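Local coordinates for protein proto-oncogene vav (Homo sapiens, PDB 6NEW) that probably acts as a guanine nucleotide exchange factor for Rho-family GTPases such as Rac, through a DH, PH and zinc-binding C1 domain module, at residues Q233-N238 / Y269-D274; K256-S259 / S264-D267; F298-D303 / K340-F345; Q241-Y246 / A276-K281; D291-H296 / Q326-F331. All blocks are in the same frame, centred on the assembly; numbering follows the deposited sequence.

Contact 1: residues Q233-N238 / Y269-D274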
# COMPACT_ATOMS: atom_id res chain seq x y z
N GLN A 233 -11.53 1.06 -16.38
CA GLN A 233 -11.53 0.02 -17.41
C GLN A 233 -12.92 -0.17 -17.95
O GLN A 233 -13.06 -0.11 -19.14
CB GLN A 233 -10.95 -1.32 -16.94
CG GLN A 233 -10.58 -2.21 -18.12
CD GLN A 233 -9.23 -1.85 -18.67
OE1 GLN A 233 -8.26 -1.70 -17.92
NE2 GLN A 233 -9.14 -1.73 -19.99
N LEU A 234 -13.94 -0.30 -17.07
CA LEU A 234 -15.36 -0.48 -17.44
C LEU A 234 -15.96 0.71 -18.17
O LEU A 234 -16.71 0.52 -19.13
CB LEU A 234 -16.22 -0.78 -16.20
CG LEU A 234 -16.04 -2.15 -15.57
CD1 LEU A 234 -16.71 -2.20 -14.22
CD2 LEU A 234 -16.54 -3.25 -16.47
N SER A 235 -15.69 1.91 -17.67
CA SER A 235 -16.22 3.15 -18.22
C SER A 235 -15.63 3.53 -19.58
O SER A 235 -16.30 4.25 -20.32
CB SER A 235 -16.09 4.28 -17.21
OG SER A 235 -14.75 4.74 -17.11
N ILE A 236 -14.42 3.04 -19.94
CA ILE A 236 -13.78 3.39 -21.21
C ILE A 236 -14.06 2.34 -22.32
O ILE A 236 -13.86 1.15 -22.14
CB ILE A 236 -12.25 3.73 -21.08
CG1 ILE A 236 -12.03 4.88 -20.07
CG2 ILE A 236 -11.62 4.09 -22.45
CD1 ILE A 236 -10.67 4.86 -19.43
N GLU A 237 -14.45 2.84 -23.49
CA GLU A 237 -14.77 2.09 -24.69
C GLU A 237 -13.68 2.21 -25.73
O GLU A 237 -13.08 3.27 -25.89
CB GLU A 237 -16.05 2.66 -25.28
CG GLU A 237 -17.31 1.98 -24.82
CD GLU A 237 -18.48 2.27 -25.74
OE1 GLU A 237 -18.25 2.96 -26.76
OE2 GLU A 237 -19.62 1.85 -25.45
N ASN A 238 -13.45 1.10 -26.47
CA ASN A 238 -12.48 0.94 -27.56
C ASN A 238 -11.03 1.06 -27.08
O ASN A 238 -10.11 1.36 -27.86
CB ASN A 238 -12.77 1.83 -28.78
CG ASN A 238 -13.88 1.33 -29.70
OD1 ASN A 238 -14.55 0.32 -29.45
ND2 ASN A 238 -14.09 2.05 -30.79
N TYR A 269 -12.69 14.39 -22.57
CA TYR A 269 -12.51 13.89 -21.22
C TYR A 269 -11.19 13.12 -21.24
O TYR A 269 -10.97 12.31 -22.13
CB TYR A 269 -13.66 12.96 -20.79
CG TYR A 269 -13.70 12.79 -19.29
CD1 TYR A 269 -12.94 11.80 -18.66
CD2 TYR A 269 -14.47 13.63 -18.50
CE1 TYR A 269 -12.94 11.67 -17.27
CE2 TYR A 269 -14.45 13.52 -17.11
CZ TYR A 269 -13.71 12.53 -16.50
OH TYR A 269 -13.75 12.38 -15.14
N ALA A 270 -10.31 13.41 -20.29
CA ALA A 270 -9.01 12.78 -20.21
C ALA A 270 -8.76 12.08 -18.90
O ALA A 270 -9.19 12.56 -17.84
CB ALA A 270 -7.91 13.81 -20.48
N PHE A 271 -7.96 11.00 -18.96
CA PHE A 271 -7.47 10.22 -17.82
C PHE A 271 -5.96 10.22 -17.93
O PHE A 271 -5.40 9.74 -18.92
CB PHE A 271 -7.98 8.75 -17.82
CG PHE A 271 -9.47 8.57 -17.77
CD1 PHE A 271 -10.22 8.57 -18.94
CD2 PHE A 271 -10.12 8.36 -16.56
CE1 PHE A 271 -11.61 8.40 -18.89
CE2 PHE A 271 -11.51 8.19 -16.51
CZ PHE A 271 -12.24 8.19 -17.68
N LEU A 272 -5.31 10.78 -16.92
CA LEU A 272 -3.87 10.81 -16.87
C LEU A 272 -3.41 9.77 -15.88
O LEU A 272 -3.85 9.78 -14.74
CB LEU A 272 -3.35 12.21 -16.48
CG LEU A 272 -1.83 12.35 -16.34
CD1 LEU A 272 -1.16 12.06 -17.63
CD2 LEU A 272 -1.44 13.72 -15.82
N LEU A 273 -2.51 8.90 -16.32
CA LEU A 273 -1.87 7.87 -15.52
C LEU A 273 -0.37 8.16 -15.65
O LEU A 273 -0.04 9.09 -16.39
CB LEU A 273 -2.24 6.47 -16.08
CG LEU A 273 -3.72 6.09 -15.93
CD1 LEU A 273 -4.47 6.31 -17.22
CD2 LEU A 273 -3.88 4.65 -15.49
N ASP A 274 0.51 7.43 -14.96
CA ASP A 274 1.96 7.67 -15.00
C ASP A 274 2.57 7.67 -16.40
O ASP A 274 3.40 8.52 -16.71
CB ASP A 274 2.70 6.63 -14.16
CG ASP A 274 2.48 6.70 -12.67
OD1 ASP A 274 2.58 7.81 -12.11
OD2 ASP A 274 2.34 5.63 -12.04

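Contact 2: residues K256-S259 / S264-D267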
# COMPACT_ATOMS: atom_id res chain seq x y z
N LYS A 256 -10.48 20.95 -23.02
CA LYS A 256 -10.62 21.25 -24.45
C LYS A 256 -9.25 21.08 -25.06
O LYS A 256 -8.23 21.29 -24.38
CB LYS A 256 -11.19 22.66 -24.68
CG LYS A 256 -12.69 22.77 -24.37
CD LYS A 256 -13.18 24.19 -24.49
CE LYS A 256 -14.61 24.37 -24.02
NZ LYS A 256 -15.55 24.41 -25.16
N ILE A 257 -9.19 20.65 -26.31
CA ILE A 257 -7.91 20.33 -26.92
C ILE A 257 -7.81 20.66 -28.41
O ILE A 257 -8.78 20.52 -29.15
CB ILE A 257 -7.61 18.81 -26.62
CG1 ILE A 257 -6.19 18.38 -27.06
CG2 ILE A 257 -8.69 17.90 -27.21
CD1 ILE A 257 -5.70 17.13 -26.40
N THR A 258 -6.60 21.06 -28.82
CA THR A 258 -6.25 21.29 -30.22
C THR A 258 -4.96 20.51 -30.49
O THR A 258 -4.21 20.21 -29.56
CB THR A 258 -6.12 22.80 -30.58
OG1 THR A 258 -4.85 23.29 -30.16
CG2 THR A 258 -7.26 23.67 -30.02
N SER A 259 -4.72 20.16 -31.76
CA SER A 259 -3.51 19.48 -32.20
C SER A 259 -2.96 20.26 -33.43
O SER A 259 -3.71 21.06 -33.99
CB SER A 259 -3.83 18.03 -32.56
OG SER A 259 -4.48 17.94 -33.82
N SER A 264 -9.12 23.54 -34.04
CA SER A 264 -10.41 23.89 -33.42
C SER A 264 -10.55 23.13 -32.11
O SER A 264 -10.38 21.90 -32.10
CB SER A 264 -11.56 23.53 -34.35
OG SER A 264 -11.56 22.15 -34.67
N LYS A 265 -10.86 23.85 -31.00
CA LYS A 265 -11.04 23.30 -29.66
C LYS A 265 -12.11 22.21 -29.64
O LYS A 265 -13.28 22.48 -29.94
CB LYS A 265 -11.38 24.39 -28.64
CG LYS A 265 -10.23 25.28 -28.22
CD LYS A 265 -10.62 26.04 -26.98
CE LYS A 265 -9.86 27.32 -26.80
NZ LYS A 265 -10.23 27.98 -25.52
N MET A 266 -11.70 20.97 -29.29
CA MET A 266 -12.58 19.81 -29.15
C MET A 266 -12.80 19.51 -27.68
O MET A 266 -11.83 19.39 -26.93
CB MET A 266 -12.00 18.59 -29.85
CG MET A 266 -11.85 18.74 -31.34
SD MET A 266 -10.66 17.54 -31.95
CE MET A 266 -9.14 18.39 -31.63
N ASP A 267 -14.08 19.39 -27.27
CA ASP A 267 -14.45 19.04 -25.91
C ASP A 267 -14.12 17.60 -25.72
O ASP A 267 -14.47 16.76 -26.55
CB ASP A 267 -15.95 19.27 -25.67
CG ASP A 267 -16.32 20.72 -25.58
OD1 ASP A 267 -15.84 21.40 -24.66
OD2 ASP A 267 -17.12 21.18 -26.43
O HOH W 1 -15.19 23.77 -28.46

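Contact 3: residues F298-D303 / K340-F345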
# COMPACT_ATOMS: atom_id res chain seq x y z
N PHE A 298 6.83 12.62 -24.58
CA PHE A 298 6.13 13.90 -24.53
C PHE A 298 6.65 14.77 -23.41
O PHE A 298 7.05 14.29 -22.35
CB PHE A 298 4.60 13.73 -24.44
CG PHE A 298 3.94 13.46 -25.77
CD1 PHE A 298 3.94 12.17 -26.32
CD2 PHE A 298 3.35 14.49 -26.50
CE1 PHE A 298 3.36 11.93 -27.57
CE2 PHE A 298 2.75 14.24 -27.74
CZ PHE A 298 2.75 12.96 -28.27
N GLN A 299 6.65 16.08 -23.66
CA GLN A 299 7.07 17.09 -22.71
C GLN A 299 5.96 18.11 -22.45
O GLN A 299 5.09 18.35 -23.30
CB GLN A 299 8.35 17.78 -23.18
CG GLN A 299 9.58 16.91 -22.94
CD GLN A 299 10.90 17.48 -23.41
OE1 GLN A 299 10.98 18.57 -23.98
NE2 GLN A 299 11.97 16.73 -23.18
N VAL A 300 5.97 18.69 -21.27
CA VAL A 300 4.99 19.71 -20.94
C VAL A 300 5.67 21.08 -20.89
O VAL A 300 6.73 21.21 -20.27
CB VAL A 300 4.17 19.38 -19.66
CG1 VAL A 300 3.42 20.60 -19.16
CG2 VAL A 300 3.20 18.24 -19.93
N ARG A 301 5.05 22.07 -21.54
CA ARG A 301 5.51 23.45 -21.58
C ARG A 301 4.38 24.36 -21.18
O ARG A 301 3.33 24.33 -21.81
CB ARG A 301 6.04 23.85 -22.97
CG ARG A 301 7.29 23.12 -23.42
CD ARG A 301 8.45 23.28 -22.43
NE ARG A 301 9.72 23.06 -23.09
CZ ARG A 301 10.29 21.87 -23.27
NH1 ARG A 301 11.45 21.77 -23.91
NH2 ARG A 301 9.71 20.77 -22.80
N ASP A 302 4.59 25.15 -20.13
CA ASP A 302 3.60 26.09 -19.63
C ASP A 302 3.31 27.22 -20.63
O ASP A 302 4.16 27.57 -21.45
CB ASP A 302 4.01 26.68 -18.25
CG ASP A 302 2.94 27.60 -17.63
OD1 ASP A 302 1.74 27.35 -17.84
OD2 ASP A 302 3.33 28.60 -16.99
N ASP A 303 2.10 27.77 -20.55
CA ASP A 303 1.70 28.92 -21.34
C ASP A 303 0.98 29.94 -20.44
O ASP A 303 -0.12 29.69 -19.95
CB ASP A 303 0.89 28.52 -22.58
CG ASP A 303 0.34 29.72 -23.31
OD1 ASP A 303 -0.75 30.17 -22.95
OD2 ASP A 303 1.02 30.23 -24.21
N LYS A 340 -3.18 22.33 -11.45
CA LYS A 340 -3.31 20.98 -10.92
C LYS A 340 -2.94 19.90 -11.96
O LYS A 340 -2.21 18.97 -11.62
CB LYS A 340 -4.71 20.75 -10.32
CG LYS A 340 -4.94 19.37 -9.70
CD LYS A 340 -4.28 19.12 -8.33
CE LYS A 340 -4.39 17.64 -8.01
NZ LYS A 340 -4.53 17.38 -6.56
N TRP A 341 -3.42 20.02 -13.21
CA TRP A 341 -3.13 19.07 -14.27
C TRP A 341 -1.64 19.07 -14.64
O TRP A 341 -1.05 18.00 -14.84
CB TRP A 341 -3.99 19.35 -15.51
CG TRP A 341 -5.33 18.70 -15.46
CD1 TRP A 341 -6.47 19.22 -14.90
CD2 TRP A 341 -5.70 17.44 -16.04
NE1 TRP A 341 -7.53 18.37 -15.11
CE2 TRP A 341 -7.09 17.27 -15.82
CE3 TRP A 341 -5.00 16.44 -16.73
CZ2 TRP A 341 -7.79 16.14 -16.26
CZ3 TRP A 341 -5.68 15.32 -17.17
CH2 TRP A 341 -7.06 15.17 -16.92
N MET A 342 -1.04 20.27 -14.72
CA MET A 342 0.36 20.53 -15.02
C MET A 342 1.26 19.83 -14.01
O MET A 342 2.23 19.18 -14.40
CB MET A 342 0.62 22.04 -14.96
CG MET A 342 2.05 22.42 -15.24
SD MET A 342 2.20 22.85 -16.97
CE MET A 342 1.46 24.45 -16.88
N GLU A 343 0.95 20.01 -12.72
CA GLU A 343 1.65 19.41 -11.59
C GLU A 343 1.56 17.86 -11.69
O GLU A 343 2.55 17.17 -11.45
CB GLU A 343 1.03 19.95 -10.30
CG GLU A 343 1.63 19.47 -8.99
CD GLU A 343 0.66 19.63 -7.83
OE1 GLU A 343 0.12 18.60 -7.36
OE2 GLU A 343 0.35 20.79 -7.47
N GLN A 344 0.40 17.32 -12.12
CA GLN A 344 0.22 15.89 -12.29
C GLN A 344 0.99 15.31 -13.49
O GLN A 344 1.44 14.17 -13.41
CB GLN A 344 -1.26 15.51 -12.33
CG GLN A 344 -2.01 15.79 -11.01
CD GLN A 344 -1.53 14.99 -9.85
OE1 GLN A 344 -1.42 13.77 -9.91
NE2 GLN A 344 -1.20 15.66 -8.77
N PHE A 345 1.16 16.11 -14.59
CA PHE A 345 1.94 15.68 -15.77
C PHE A 345 3.43 15.61 -15.39
O PHE A 345 4.13 14.67 -15.79
CB PHE A 345 1.75 16.65 -16.94
CG PHE A 345 0.64 16.31 -17.91
CD1 PHE A 345 0.86 15.44 -18.96
CD2 PHE A 345 -0.60 16.93 -17.80
CE1 PHE A 345 -0.16 15.14 -19.86
CE2 PHE A 345 -1.61 16.63 -18.72
CZ PHE A 345 -1.38 15.74 -19.74

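Contact 4: residues Q241-Y246 / A276-K281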
# COMPACT_ATOMS: atom_id res chain seq x y z
N GLN A 241 -6.47 -2.44 -24.22
CA GLN A 241 -5.50 -2.95 -23.25
C GLN A 241 -5.91 -2.61 -21.85
O GLN A 241 -6.71 -1.70 -21.65
CB GLN A 241 -4.08 -2.36 -23.49
CG GLN A 241 -3.53 -2.50 -24.91
CD GLN A 241 -2.02 -2.46 -24.96
OE1 GLN A 241 -1.35 -1.85 -24.12
NE2 GLN A 241 -1.45 -3.13 -25.95
N SER A 242 -5.32 -3.32 -20.88
CA SER A 242 -5.55 -3.06 -19.46
C SER A 242 -4.84 -1.75 -19.08
O SER A 242 -3.68 -1.54 -19.45
CB SER A 242 -5.02 -4.21 -18.60
OG SER A 242 -5.09 -3.92 -17.21
N LEU A 243 -5.55 -0.88 -18.36
CA LEU A 243 -5.06 0.40 -17.85
C LEU A 243 -3.91 0.24 -16.87
O LEU A 243 -3.00 1.08 -16.87
CB LEU A 243 -6.20 1.18 -17.17
CG LEU A 243 -7.09 1.99 -18.09
CD1 LEU A 243 -8.29 2.48 -17.36
CD2 LEU A 243 -6.34 3.15 -18.70
N ALA A 244 -3.94 -0.85 -16.06
CA ALA A 244 -2.95 -1.24 -15.06
C ALA A 244 -1.53 -1.25 -15.63
O ALA A 244 -0.59 -1.04 -14.86
CB ALA A 244 -3.30 -2.60 -14.47
N HIS A 245 -1.38 -1.45 -16.96
CA HIS A 245 -0.09 -1.42 -17.66
C HIS A 245 0.54 -0.03 -17.67
O HIS A 245 1.73 0.07 -17.91
CB HIS A 245 -0.24 -1.85 -19.13
CG HIS A 245 -0.42 -3.33 -19.33
ND1 HIS A 245 -1.49 -3.84 -20.06
CD2 HIS A 245 0.36 -4.35 -18.92
CE1 HIS A 245 -1.35 -5.15 -20.03
NE2 HIS A 245 -0.24 -5.51 -19.36
N TYR A 246 -0.26 1.04 -17.46
CA TYR A 246 0.22 2.41 -17.57
C TYR A 246 0.46 3.08 -16.24
O TYR A 246 0.79 4.26 -16.21
CB TYR A 246 -0.73 3.20 -18.49
CG TYR A 246 -0.70 2.61 -19.89
CD1 TYR A 246 0.46 2.64 -20.65
CD2 TYR A 246 -1.77 1.85 -20.36
CE1 TYR A 246 0.54 1.99 -21.88
CE2 TYR A 246 -1.71 1.21 -21.60
CZ TYR A 246 -0.54 1.27 -22.35
OH TYR A 246 -0.47 0.67 -23.59
N ALA A 276 0.60 7.30 -19.41
CA ALA A 276 -0.31 7.58 -20.51
C ALA A 276 -1.32 8.65 -20.24
O ALA A 276 -1.69 8.91 -19.09
CB ALA A 276 -1.06 6.31 -20.91
N LEU A 277 -1.81 9.26 -21.32
CA LEU A 277 -2.90 10.20 -21.32
C LEU A 277 -3.89 9.65 -22.33
O LEU A 277 -3.52 9.37 -23.47
CB LEU A 277 -2.45 11.63 -21.70
CG LEU A 277 -3.56 12.67 -21.69
CD1 LEU A 277 -3.87 13.12 -20.29
CD2 LEU A 277 -3.24 13.83 -22.59
N LEU A 278 -5.11 9.38 -21.86
CA LEU A 278 -6.21 8.84 -22.64
C LEU A 278 -7.15 9.99 -22.90
O LEU A 278 -7.67 10.60 -21.97
CB LEU A 278 -6.94 7.74 -21.83
CG LEU A 278 -6.32 6.34 -21.86
CD1 LEU A 278 -5.27 6.19 -20.80
CD2 LEU A 278 -7.38 5.30 -21.59
N ILE A 279 -7.29 10.36 -24.17
CA ILE A 279 -8.16 11.46 -24.59
C ILE A 279 -9.41 10.80 -25.16
O ILE A 279 -9.37 10.12 -26.19
CB ILE A 279 -7.46 12.46 -25.56
CG1 ILE A 279 -6.20 13.08 -24.91
CG2 ILE A 279 -8.42 13.56 -26.02
CD1 ILE A 279 -5.10 13.41 -25.93
N CYS A 280 -10.50 10.95 -24.41
CA CYS A 280 -11.79 10.35 -24.72
C CYS A 280 -12.82 11.41 -25.03
O CYS A 280 -12.69 12.56 -24.61
CB CYS A 280 -12.27 9.47 -23.57
SG CYS A 280 -11.07 8.24 -23.01
N LYS A 281 -13.88 10.97 -25.71
CA LYS A 281 -15.06 11.75 -26.04
C LYS A 281 -16.22 11.02 -25.38
O LYS A 281 -16.30 9.80 -25.51
CB LYS A 281 -15.26 11.81 -27.57
CG LYS A 281 -16.45 12.65 -27.99
CD LYS A 281 -16.43 12.96 -29.48
CE LYS A 281 -17.62 13.79 -29.88
NZ LYS A 281 -17.53 15.19 -29.38

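Contact 5: residues D291-H296 / Q326-F331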
# COMPACT_ATOMS: atom_id res chain seq x y z
N ASP A 291 -7.73 9.38 -28.62
CA ASP A 291 -6.30 9.57 -28.72
C ASP A 291 -5.56 8.98 -27.53
O ASP A 291 -5.85 9.30 -26.38
CB ASP A 291 -6.00 11.07 -28.86
CG ASP A 291 -4.91 11.45 -29.86
OD1 ASP A 291 -3.93 10.68 -30.00
OD2 ASP A 291 -5.01 12.56 -30.44
N PHE A 292 -4.58 8.11 -27.82
CA PHE A 292 -3.72 7.52 -26.81
C PHE A 292 -2.31 8.13 -26.90
O PHE A 292 -1.61 7.95 -27.89
CB PHE A 292 -3.69 5.98 -26.92
CG PHE A 292 -3.09 5.32 -25.71
CD1 PHE A 292 -3.89 4.99 -24.61
CD2 PHE A 292 -1.72 5.06 -25.64
CE1 PHE A 292 -3.33 4.40 -23.48
CE2 PHE A 292 -1.17 4.45 -24.51
CZ PHE A 292 -1.98 4.13 -23.44
N VAL A 293 -1.92 8.87 -25.87
CA VAL A 293 -0.62 9.55 -25.78
C VAL A 293 0.31 8.79 -24.82
O VAL A 293 -0.06 8.64 -23.66
CB VAL A 293 -0.80 11.05 -25.35
CG1 VAL A 293 0.53 11.78 -25.34
CG2 VAL A 293 -1.81 11.78 -26.25
N ASN A 294 1.46 8.26 -25.30
CA ASN A 294 2.46 7.58 -24.45
C ASN A 294 3.31 8.70 -23.94
O ASN A 294 3.91 9.41 -24.74
CB ASN A 294 3.34 6.60 -25.26
CG ASN A 294 2.60 5.43 -25.84
OD1 ASN A 294 2.36 4.43 -25.17
ND2 ASN A 294 2.22 5.53 -27.11
N LEU A 295 3.35 8.93 -22.65
CA LEU A 295 4.13 10.06 -22.13
C LEU A 295 5.68 9.89 -22.14
O LEU A 295 6.37 10.85 -21.80
CB LEU A 295 3.63 10.47 -20.74
CG LEU A 295 2.19 10.93 -20.70
CD1 LEU A 295 1.73 11.03 -19.28
CD2 LEU A 295 1.99 12.28 -21.47
N HIS A 296 6.19 8.69 -22.55
CA HIS A 296 7.63 8.37 -22.64
C HIS A 296 8.36 9.33 -23.64
O HIS A 296 9.57 9.53 -23.53
CB HIS A 296 7.86 6.88 -23.03
CG HIS A 296 7.55 5.84 -21.97
ND1 HIS A 296 6.36 5.12 -21.98
CD2 HIS A 296 8.33 5.35 -20.98
CE1 HIS A 296 6.45 4.26 -20.97
NE2 HIS A 296 7.60 4.37 -20.33
N GLN A 326 4.18 15.84 -32.89
CA GLN A 326 2.85 16.23 -32.45
C GLN A 326 2.99 17.26 -31.35
O GLN A 326 3.98 17.26 -30.63
CB GLN A 326 2.07 14.99 -31.96
CG GLN A 326 0.61 15.23 -31.54
CD GLN A 326 -0.25 15.92 -32.59
OE1 GLN A 326 -0.43 17.15 -32.56
NE2 GLN A 326 -0.81 15.13 -33.51
N GLY A 327 1.98 18.11 -31.22
CA GLY A 327 1.90 19.16 -30.22
C GLY A 327 0.46 19.51 -29.89
O GLY A 327 -0.25 20.11 -30.71
N TYR A 328 0.01 19.13 -28.70
CA TYR A 328 -1.35 19.41 -28.23
C TYR A 328 -1.36 20.70 -27.41
O TYR A 328 -0.33 21.09 -26.86
CB TYR A 328 -1.88 18.26 -27.35
CG TYR A 328 -1.92 16.90 -28.01
CD1 TYR A 328 -3.03 16.49 -28.75
CD2 TYR A 328 -0.86 16.00 -27.87
CE1 TYR A 328 -3.07 15.24 -29.36
CE2 TYR A 328 -0.90 14.74 -28.46
CZ TYR A 328 -2.00 14.37 -29.22
OH TYR A 328 -2.03 13.13 -29.80
N GLU A 329 -2.53 21.34 -27.33
CA GLU A 329 -2.80 22.53 -26.51
C GLU A 329 -3.93 22.09 -25.61
O GLU A 329 -4.96 21.63 -26.10
CB GLU A 329 -3.25 23.73 -27.35
CG GLU A 329 -2.23 24.29 -28.32
CD GLU A 329 -2.62 25.66 -28.85
OE1 GLU A 329 -3.83 25.89 -29.05
OE2 GLU A 329 -1.72 26.50 -29.08
N LEU A 330 -3.72 22.17 -24.30
CA LEU A 330 -4.67 21.67 -23.33
C LEU A 330 -5.28 22.82 -22.60
O LEU A 330 -4.57 23.57 -21.92
CB LEU A 330 -3.96 20.66 -22.37
CG LEU A 330 -3.93 19.15 -22.73
CD1 LEU A 330 -3.49 18.90 -24.14
CD2 LEU A 330 -2.97 18.42 -21.84
N PHE A 331 -6.61 22.97 -22.74
CA PHE A 331 -7.34 24.09 -22.11
C PHE A 331 -8.22 23.61 -20.97
O PHE A 331 -9.03 22.69 -21.15
CB PHE A 331 -8.18 24.88 -23.13
CG PHE A 331 -7.40 25.50 -24.26
CD1 PHE A 331 -7.12 24.78 -25.42
CD2 PHE A 331 -7.01 26.84 -24.20
CE1 PHE A 331 -6.41 25.37 -26.47
CE2 PHE A 331 -6.31 27.43 -25.25
CZ PHE A 331 -6.00 26.69 -26.37

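Contact 1: residues Q233-N238 / Y269-D274
I236 and F271 make a small, buried, largely apolar contact where the long helix 196-235 of the DH domain runs out and the chain enters the PH-domain sheet. The methyl CD1 of I236 sits over one face of the F271 ring, 3.9 Å from the ring centroid and 21° off the ring normal, which makes it a CH-pi contact. It lies toward the rim rather than over the middle, and its nearest ring atom is F271 CE1 at 3.7 Å. CG1 of I236 comes equally near that carbon, so the last two carbons of the branch both rest on the same part of the ring.

The two side chains approach from opposite directions. In I236, CG1 is anti to the carbonyl carbon (chi1 -57°), and the extended run on to CD1 carries the methyl out to the ring. The other face of F271 is taken by CE1 of Y269, two residues back on the same strand, leaving the phenyl sandwiched between a methyl and a second ring. F232 and Y287 also meet the F271 ring, Y287 edge-to-face. S235 only skirts the contact: its OG stands 4.3 Å from F271 CZ and is hydrogen-bonded to the carbonyl of F232.

I236 is the first residue to leave helical geometry, and strand 236-237 pairs in parallel with strand 286-294, bonding through its backbone to Y287 and L289. The contact thus belongs to the DH-PH junction of a Dbl-family exchange factor, where the last DH helix passes into the edge of the PH sheet.

Contact 2: residues K256-S259 / S264-D267
K256 and D267 stand side by side on one face of an antiparallel hairpin, pointing the same way, and close a salt bridge with K256 NZ 3.1 Å from D267 OD1. The lysine runs extended until its last torsion, where a bend (chi4 -100°) turns NZ back to the aspartate. It meets OD1 on the syn side, 25° out of the carboxylate plane. A water donates to K265 O and weakly accepts from K256 NZ at 3.4 Å, and W313 adds a cation-pi partner. K265 crosses K256 at about a right angle, CD to CD at 4.0 Å, and sends its own NZ to the carbonyl of W313. With an alanine at K256, D267 is likely to lose its charge partner, and K265 the aliphatic chain it lies across.

The other face carries I257 and M266, a hydrogen-bonded pair: I257 N to M266 O and M266 N to I257 O are both 3.0 Å, the second bond being the straighter at 168°. M266, bent at chi3, brings CE to 3.3 Å from I257 O. T258 lays CG2 against K265 CG, while its OG1 bonds E329. This is the turn end of the beta hairpin formed by strands 249-258 and 266-273, the first two of the PH domain.

Contact 3: residues F298-D303 / K340-F345
V300 fills the tight half of this contact, its two methyls dividing between two residues of helix 340-345. CG1, anti to the backbone N (chi1 166°), reaches M342 SD at 3.4 Å, while CG2 goes to F345 and meets CB at 3.7 Å and the adjoining ring carbons at much the same distance. Valine and phenylalanine cross at about a right angle. M342 and F345 are one turn apart on the helix, so the valine is set against a single helical ridge. No hydrogen bond joins the two segments; this half is apolar packing.

Further along the strand the contact thins toward solvent. D302 is exposed, and the methyl CE of M342, brought round by bends at chi2 and chi3, lies against its carboxylate from across. The polar end of D302 has its real partner in K338, a salt bridge one turn earlier on the helix. Q299 and R301 point away from the helix and pair with each other, R301 NH2 to Q299 OE1 at 2.8 Å.

Strand 298-302 runs at 145° to the helix segment, with 9.6 Å between their axes. It is an outermost strand of the sheet, beside strand 315-321, whose F317 touches V300, M342 and F345 alike; W341 and F345 carry the helix on to L272 of strand 266-273.

Contact 4: residues Q241-Y246 / A276-K281
L243 and Y246 give two separate apolar touches against strand 276-281, and no hydrogen bond crosses between the segments. In the first, L243 CD2 meets L278 CD2 at 3.7 Å, with L278 CD1 scarcely farther. The leucines approach at a slant through their branch ends; in L243 a chi2 of 169° sends CD1 out anti to CA and leaves CD2, the branch folded back, to meet the strand. In the second, the methyl of A276 lies 3.9 Å from Y246 CG and about as far from Y246 CB, so it rests at the root of the tyrosine rather than by its hydroxyl.

Polar bonds work within the 241-246 loop. Y246 OH donates to Q241 OE1 at 2.7 Å, coming from above the carbonyl plane of the amide, which ties the phenol end back to the start of the loop. Y246 N bonds L243 O at 2.8 Å and closes the short 3-10 turn that presents both side chains to the strand.

Around these touches, L243 also packs on I229 and F232 of helix 196-235, and Q233 of that helix bonds the backbone of Q241 and L243. F292 of strand 286-294 meets both A276 and the Y246 ring. The loop is therefore wedged between the last DH helix and strand 276-283, which runs between strands 266-273 and 286-294.

Contact 5: residues D291-H296 / Q326-F331
Y328 and D291 approach from opposite directions across the PH-domain interior, the hydroxyl of Y328 at the carboxylate of D291. Both oxygens of D291 lie 3.1 Å from Y328 OH. A hydrogen bond to OD2 is weak and not firmly settled. D291 OD2 sits at the edge of the tyrosine ring, near its plane, while the carboxylate itself is turned 77° from that plane, so the two flat groups stand almost perpendicular.

V293, two residues on along the same strand, also faces Y328. Its CG1 is anti to the backbone N (chi1 -177°), which puts CG2 anti to the carbonyl carbon, and CG2 reaches Y328 CE2 at 3.8 Å, on the other flank of the phenol from CE1, the ring carbon nearest D291. The tyrosine end thus meets a carboxylate and, roughly at right angles to it, a methyl. Over one ring face lies the amide carbon of Q326, whose OE1 turns back to bond G327 N at 2.9 Å. I257 also packs on Y328. A leucine in place of Y328 would probably leave D291 without its hydroxyl partner and open a gap beside V293.

V293 CA and Q326 CA, the nearest such pair, are 10.1 Å apart, so strands 286-294 and 327-332 do not pair here; each bonds other neighbours, and their side chains meet across the inside of the strongly bent sheet characteristic of the PH fold.

How the contacts relate
Contacts 1 and 4, with centres about 5 Å apart, form one buried apolar patch at the DH-PH junction, joined where Q233 bonds L243 and strand 266-273 pairs with strand 276-283. Contact 5 is also buried, but it places a carboxylate and a hydroxyl among apolar groups. Contacts 2 and 3 lie partly at the surface: the hairpin end in contact 2 combines backbone bonds with a salt bridge, whereas contact 3 is helix-on-strand packing that grades into charge. Strand 266-273 serves contacts 1 and 2. F345 of contact 3 reaches L272, L277, L295 and L330, linking the helix to contacts 1, 4 and 5.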